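Local structure of solute-binding periplasmic protein of iron/siderophore ABC transporter (6B2Y) at residues I58-G63 and D79-W84; I132-L137 and V160-R165. The protein probably binds chelated iron in the periplasm and hands it to an ABC transporter for uptake into the cell. All coordinates share one frame; numbering follows the deposited sequence.

In the fold
Both contacts join neighbouring parallel strands of one five-stranded sheet. Contact 1 pairs 58-63 with 79-84, and contact 2 pairs 132-137 with 160-165. Strands 58-60 and 132-136 lie side by side, so the contacts touch: Gly61 N probably bonds to Ile134 O at 2.8 Å. Their centres are 12 Å apart. Both are mostly buried. Contact 1 is held by backbone bonds and aliphatic packing, and its charged arginine binds outside the two segments. Contact 2 has a more regular strand pairing with aromatic packing. At its C-terminal end lies a polar cluster of arginine, aspartate and water, where several residues are partly exposed.

Contact 1: I58-G63 and D79-W84; sequences ILLGEG and DRIVGW
The CD1 methyl of Ile58 projects over one face of the Arg80 guanidinium, 4.0 Å above its plane and toward the rim. The same methyl touches Arg80 CB at 3.8 Å. The guanidinium is held outside the two segments, by hydrogen bonds from NH1 to Val55 O and Leu183 O and a salt bridge from NH2 to Glu73. Ile58 N bonds to Arg80 O at 2.6 Å. Val82 N returns a bond to Ile58 O, and Leu60 N reaches Gly83 O. From Ile58 to Leu60 one strand advances two residues, while its partner advances three, from Ile81 to Trp84. The extra residue makes a beta bulge. Beside it, Leu59 turns CG away from its backbone N (chi1 -167°) and lays CD1 over the hollow at Gly83, 3.8 Å from Gly83 CA. On the other face, Leu60 CD1 meets Ile81 CD1 at 4.0 Å, the two side chains crossing at about a right angle. Leu60 CB packs on Trp84 CB at 3.8 Å, and Leu60 CD1 lies at the edge of the indole. Helix 66-70 covers Leu60 and Ile81 through Val69. The strands and this helix form a beta-alpha-beta crossover, the building unit of the parallel sheet in this alpha/beta lobe.

Contact 2: I132-L137 and V160-R165; sequences IAIFGL and VFVDFR
Phe135 and Phe161 both place CG beside the backbone N, with chi1 -67° and -71°. As a parallel bridge pair they leave the same face of the sheet, and these torsions bring Phe161 CE1 to 3.7 Å from Phe135 CB. The edge of the Phe161 ring faces the carbonyl of Gly136 in the partner strand, with Phe161 CD1 3.4 Å from Gly136 O. Arg165 is bent at chi3 (53°), and its guanidinium folds back to the end of the neighbouring strand. There Arg165 NH2 bonds to Leu137 O at 2.6 Å, tilted from the carbonyl plane, and NH1 adds a weak bond. Two waters also donate to Leu137 O. One is shared with Asp163 OD1 and the other with Arg165 NH1, so this carbonyl is gripped from several directions. Asp163 OD1 also accepts from Arg165 N in an Asx turn, which fixes the chain where the strand ends. Asn166 N bonds to the same oxygen. Leu137 spreads its two branches along the partner segment: CD2 lies 3.9 Å from Phe161 CB, and CD1 lies 3.8 Å from Asp163 CB. Four backbone bonds, from Val160, Phe135, Val162 and Leu137, join the strands in regular parallel register. On the face opposite the rings, Ile134 CG2 meets Val162 CG2 at 4.2 Å. Nearer the start, Ile132 CD1 touches Val160 CG2 at 4.0 Å. Helix 168-182 covers the face of Ile134, Val160 and Val162 with Leu179, Leu178 and Ser175. Helix 147-154 lies against Phe135 on the other face. Strand 58-60 flanks strand 132-136, and strand 159-162 is the outermost strand on this side of the parallel sheet, though Phe161 also bonds to Met44 and Asp43 of the chain's N-terminal part.

Contact 1: I58-G63 and D79-W84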
loop_
_atom_site.group_PDB
_atom_site.type_symbol
_atom_site.label_atom_id
_atom_site.label_comp_id
_atom_site.label_asym_id
_atom_site.label_seq_id
_atom_site.Cartn_x
_atom_site.Cartn_y
_atom_site.Cartn_z
ATOM N N ILE A 58 2.349 11.618 -17.926
ATOM C CA ILE A 58 2.884 10.511 -17.131
ATOM C C ILE A 58 2.067 9.255 -17.388
ATOM O O ILE A 58 0.831 9.295 -17.353
ATOM C CB ILE A 58 2.852 10.838 -15.628
ATOM C CG1 ILE A 58 3.568 12.156 -15.330
ATOM C CG2 ILE A 58 3.452 9.672 -14.814
ATOM C CD1 ILE A 58 3.277 12.652 -13.923
ATOM N N LEU A 59 2.756 8.135 -17.603
ATOM C CA LEU A 59 2.130 6.827 -17.758
ATOM C C LEU A 59 2.394 6.008 -16.501
ATOM O O LEU A 59 3.551 5.801 -16.130
ATOM C CB LEU A 59 2.690 6.111 -18.983
ATOM C CG LEU A 59 1.964 4.872 -19.495
ATOM C CD1 LEU A 59 0.710 5.285 -20.262
ATOM C CD2 LEU A 59 2.908 4.068 -20.380
ATOM N N LEU A 60 1.341 5.522 -15.866
ATOM C CA LEU A 60 1.491 4.687 -14.680
ATOM C C LEU A 60 1.450 3.223 -15.107
ATOM O O LEU A 60 0.378 2.697 -15.436
ATOM C CB LEU A 60 0.412 5.018 -13.655
ATOM C CG LEU A 60 0.494 6.475 -13.180
ATOM C CD1 LEU A 60 -0.580 6.738 -12.157
ATOM C CD2 LEU A 60 1.899 6.791 -12.616
ATOM N N GLY A 61 2.616 2.571 -15.091
ATOM C CA GLY A 61 2.728 1.177 -15.509
ATOM C C GLY A 61 2.083 0.191 -14.554
ATOM O O GLY A 61 1.759 -0.932 -14.962
ATOM N N GLU A 62 1.936 0.573 -13.286
ATOM C CA GLU A 62 1.089 -0.107 -12.308
ATOM C C GLU A 62 0.114 0.926 -11.757
ATOM O O GLU A 62 0.532 1.987 -11.285
ATOM C CB GLU A 62 1.937 -0.734 -11.191
ATOM C CG GLU A 62 3.127 -1.516 -11.740
ATOM C CD GLU A 62 4.065 -2.060 -10.676
ATOM O OE1 GLU A 62 3.742 -1.974 -9.468
ATOM O OE2 GLU A 62 5.119 -2.607 -11.065
ATOM N N GLY A 63 -1.186 0.631 -11.842
ATOM C CA GLY A 63 -2.184 1.666 -11.604
ATOM C C GLY A 63 -2.103 2.263 -10.211
ATOM O O GLY A 63 -2.311 3.467 -10.022
ATOM N N ASP A 79 -4.112 15.708 -13.579
ATOM C CA ASP A 79 -3.791 16.583 -14.703
ATOM C C ASP A 79 -2.731 16.002 -15.640
ATOM O O ASP A 79 -2.777 16.236 -16.856
ATOM C CB ASP A 79 -3.338 17.932 -14.146
ATOM C CG ASP A 79 -3.700 19.087 -15.030
ATOM O OD1 ASP A 79 -4.747 19.719 -14.764
ATOM O OD2 ASP A 79 -2.914 19.384 -15.962
ATOM N N ARG A 80 -1.743 15.276 -15.109
ATOM C CA ARG A 80 -0.630 14.807 -15.926
ATOM C C ARG A 80 -0.675 13.314 -16.215
ATOM O O ARG A 80 0.270 12.790 -16.801
ATOM C CB ARG A 80 0.711 15.141 -15.266
ATOM C CG ARG A 80 0.939 16.605 -15.040
ATOM C CD ARG A 80 2.415 16.883 -14.793
ATOM N NE ARG A 80 2.785 16.582 -13.413
ATOM C CZ ARG A 80 4.040 16.577 -12.968
ATOM N NH1 ARG A 80 5.037 16.834 -13.807
ATOM N NH2 ARG A 80 4.287 16.295 -11.690
ATOM N N ILE A 81 -1.732 12.617 -15.809
ATOM C CA ILE A 81 -1.863 11.185 -16.068
ATOM C C ILE A 81 -2.486 10.989 -17.443
ATOM O O ILE A 81 -3.669 11.276 -17.635
ATOM C CB ILE A 81 -2.711 10.487 -15.000
ATOM C CG1 ILE A 81 -2.208 10.835 -13.604
ATOM C CG2 ILE A 81 -2.690 8.990 -15.244
ATOM C CD1 ILE A 81 -0.748 10.572 -13.412
ATOM N N VAL A 82 -1.711 10.455 -18.393
ATOM C CA VAL A 82 -2.240 10.215 -19.739
ATOM C C VAL A 82 -2.559 8.750 -19.993
ATOM O O VAL A 82 -2.977 8.395 -21.107
ATOM C CB VAL A 82 -1.275 10.749 -20.816
ATOM C CG1 VAL A 82 -1.057 12.239 -20.610
ATOM C CG2 VAL A 82 0.030 9.988 -20.787
ATOM N N GLY A 83 -2.391 7.888 -18.992
ATOM C CA GLY A 83 -2.726 6.483 -19.117
ATOM C C GLY A 83 -2.322 5.735 -17.867
ATOM O O GLY A 83 -1.326 6.099 -17.231
ATOM N N TRP A 84 -3.067 4.702 -17.489
ATOM C CA TRP A 84 -2.627 3.926 -16.342
ATOM C C TRP A 84 -3.054 2.477 -16.494
ATOM O O TRP A 84 -4.091 2.169 -17.090
ATOM C CB TRP A 84 -3.143 4.480 -15.002
ATOM C CG TRP A 84 -4.620 4.806 -14.885
ATOM C CD1 TRP A 84 -5.662 4.301 -15.638
ATOM C CD2 TRP A 84 -5.221 5.715 -13.940
ATOM N NE1 TRP A 84 -6.850 4.837 -15.211
ATOM C CE2 TRP A 84 -6.611 5.709 -14.179
ATOM C CE3 TRP A 84 -4.714 6.535 -12.915
ATOM C CZ2 TRP A 84 -7.503 6.492 -13.432
ATOM C CZ3 TRP A 84 -5.601 7.312 -12.178
ATOM C CH2 TRP A 84 -6.979 7.290 -12.446
#

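Contact 2: I132-L137 and V160-R165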
loop_
_atom_site.group_PDB
_atom_site.type_symbol
_atom_site.label_atom_id
_atom_site.label_comp_id
_atom_site.label_asym_id
_atom_site.label_seq_id
_atom_site.Cartn_x
_atom_site.Cartn_y
_atom_site.Cartn_z
ATOM N N ILE A 132 7.180 10.116 -19.681
ATOM C CA ILE A 132 7.817 9.268 -18.681
ATOM C C ILE A 132 6.815 8.193 -18.278
ATOM O O ILE A 132 5.597 8.412 -18.345
ATOM C CB ILE A 132 8.268 10.106 -17.467
ATOM C CG1 ILE A 132 9.233 9.320 -16.581
ATOM C CG2 ILE A 132 7.059 10.612 -16.669
ATOM C CD1 ILE A 132 10.010 10.198 -15.629
ATOM N N ALA A 133 7.313 7.025 -17.873
ATOM C CA ALA A 133 6.486 5.948 -17.342
ATOM C C ALA A 133 7.091 5.449 -16.035
ATOM O O ALA A 133 8.315 5.415 -15.889
ATOM C CB ALA A 133 6.363 4.791 -18.345
ATOM N N ILE A 134 6.241 5.074 -15.083
ATOM C CA ILE A 134 6.694 4.648 -13.759
ATOM C C ILE A 134 6.238 3.215 -13.529
ATOM O O ILE A 134 5.076 2.887 -13.803
ATOM C CB ILE A 134 6.149 5.571 -12.651
ATOM C CG1 ILE A 134 6.449 7.042 -12.978
ATOM C CG2 ILE A 134 6.729 5.184 -11.314
ATOM C CD1 ILE A 134 5.646 8.022 -12.149
ATOM N N PHE A 135 7.148 2.364 -13.047
ATOM C CA PHE A 135 6.824 0.997 -12.654
ATOM C C PHE A 135 7.395 0.702 -11.278
ATOM O O PHE A 135 8.224 1.445 -10.753
ATOM C CB PHE A 135 7.385 -0.041 -13.633
ATOM C CG PHE A 135 6.750 -0.010 -14.982
ATOM C CD1 PHE A 135 7.123 0.947 -15.914
ATOM C CD2 PHE A 135 5.807 -0.960 -15.335
ATOM C CE1 PHE A 135 6.549 0.968 -17.167
ATOM C CE2 PHE A 135 5.241 -0.941 -16.586
ATOM C CZ PHE A 135 5.611 0.016 -17.498
ATOM N N GLY A 136 6.978 -0.429 -10.713
ATOM C CA GLY A 136 7.542 -0.920 -9.471
ATOM C C GLY A 136 8.582 -1.990 -9.748
ATOM O O GLY A 136 8.551 -2.640 -10.788
ATOM N N LEU A 137 9.536 -2.133 -8.822
ATOM C CA LEU A 137 10.479 -3.241 -8.887
ATOM C C LEU A 137 9.725 -4.563 -8.848
ATOM O O LEU A 137 8.658 -4.674 -8.236
ATOM C CB LEU A 137 11.453 -3.191 -7.716
ATOM C CG LEU A 137 12.535 -2.132 -7.660
ATOM C CD1 LEU A 137 13.407 -2.423 -6.449
ATOM C CD2 LEU A 137 13.348 -2.137 -8.931
ATOM N N VAL A 160 11.077 4.702 -15.176
ATOM C CA VAL A 160 11.667 4.863 -13.845
ATOM C C VAL A 160 11.017 3.847 -12.910
ATOM O O VAL A 160 9.784 3.773 -12.844
ATOM C CB VAL A 160 11.463 6.295 -13.313
ATOM C CG1 VAL A 160 11.780 6.367 -11.823
ATOM C CG2 VAL A 160 12.294 7.291 -14.113
ATOM N N PHE A 161 11.846 3.082 -12.180
ATOM C CA PHE A 161 11.366 2.098 -11.211
ATOM C C PHE A 161 11.397 2.660 -9.797
ATOM O O PHE A 161 12.373 3.296 -9.397
ATOM C CB PHE A 161 12.195 0.812 -11.258
ATOM C CG PHE A 161 11.967 0.010 -12.497
ATOM C CD1 PHE A 161 10.935 -0.924 -12.555
ATOM C CD2 PHE A 161 12.745 0.218 -13.624
ATOM C CE1 PHE A 161 10.708 -1.645 -13.716
ATOM C CE2 PHE A 161 12.516 -0.506 -14.790
ATOM C CZ PHE A 161 11.501 -1.433 -14.828
ATOM N N VAL A 162 10.318 2.413 -9.048
ATOM C CA VAL A 162 10.212 2.736 -7.627
ATOM C C VAL A 162 9.966 1.441 -6.862
ATOM O O VAL A 162 9.754 0.384 -7.448
ATOM C CB VAL A 162 9.094 3.753 -7.335
ATOM C CG1 VAL A 162 9.403 5.097 -7.982
ATOM C CG2 VAL A 162 7.720 3.183 -7.803
ATOM N N ASP A 163 10.013 1.524 -5.529
ATOM C CA ASP A 163 9.608 0.376 -4.725
ATOM C C ASP A 163 8.986 0.835 -3.411
ATOM O O ASP A 163 9.642 1.521 -2.614
ATOM C CB ASP A 163 10.776 -0.560 -4.415
ATOM C CG ASP A 163 10.347 -1.720 -3.516
ATOM O OD1 ASP A 163 9.363 -2.402 -3.861
ATOM O OD2 ASP A 163 10.978 -1.918 -2.453
ATOM N N PHE A 164 7.736 0.417 -3.192
ATOM C CA PHE A 164 7.033 0.502 -1.914
ATOM C C PHE A 164 6.615 -0.868 -1.414
ATOM O O PHE A 164 5.941 -0.964 -0.377
ATOM C CB PHE A 164 5.777 1.380 -2.042
ATOM C CG PHE A 164 6.052 2.748 -2.570
ATOM C CD1 PHE A 164 6.685 3.695 -1.769
ATOM C CD2 PHE A 164 5.696 3.085 -3.879
ATOM C CE1 PHE A 164 6.933 4.964 -2.236
ATOM C CE2 PHE A 164 5.945 4.350 -4.361
ATOM C CZ PHE A 164 6.571 5.291 -3.544
ATOM N N ARG A 165 6.994 -1.929 -2.123
ATOM C CA ARG A 165 6.456 -3.263 -1.907
ATOM C C ARG A 165 7.481 -4.232 -1.343
ATOM O O ARG A 165 7.191 -4.958 -0.389
ATOM C CB ARG A 165 5.908 -3.821 -3.232
ATOM C CG ARG A 165 4.872 -4.953 -3.035
ATOM C CD ARG A 165 4.619 -5.731 -4.335
ATOM N NE ARG A 165 5.892 -6.182 -4.882
ATOM C CZ ARG A 165 6.369 -5.824 -6.067
ATOM N NH1 ARG A 165 5.646 -5.037 -6.859
ATOM N NH2 ARG A 165 7.556 -6.274 -6.464
HETATM O O HOH W 1 7.895 -2.758 -6.262
HETATM O O HOH W 2 6.186 -4.389 -9.301
#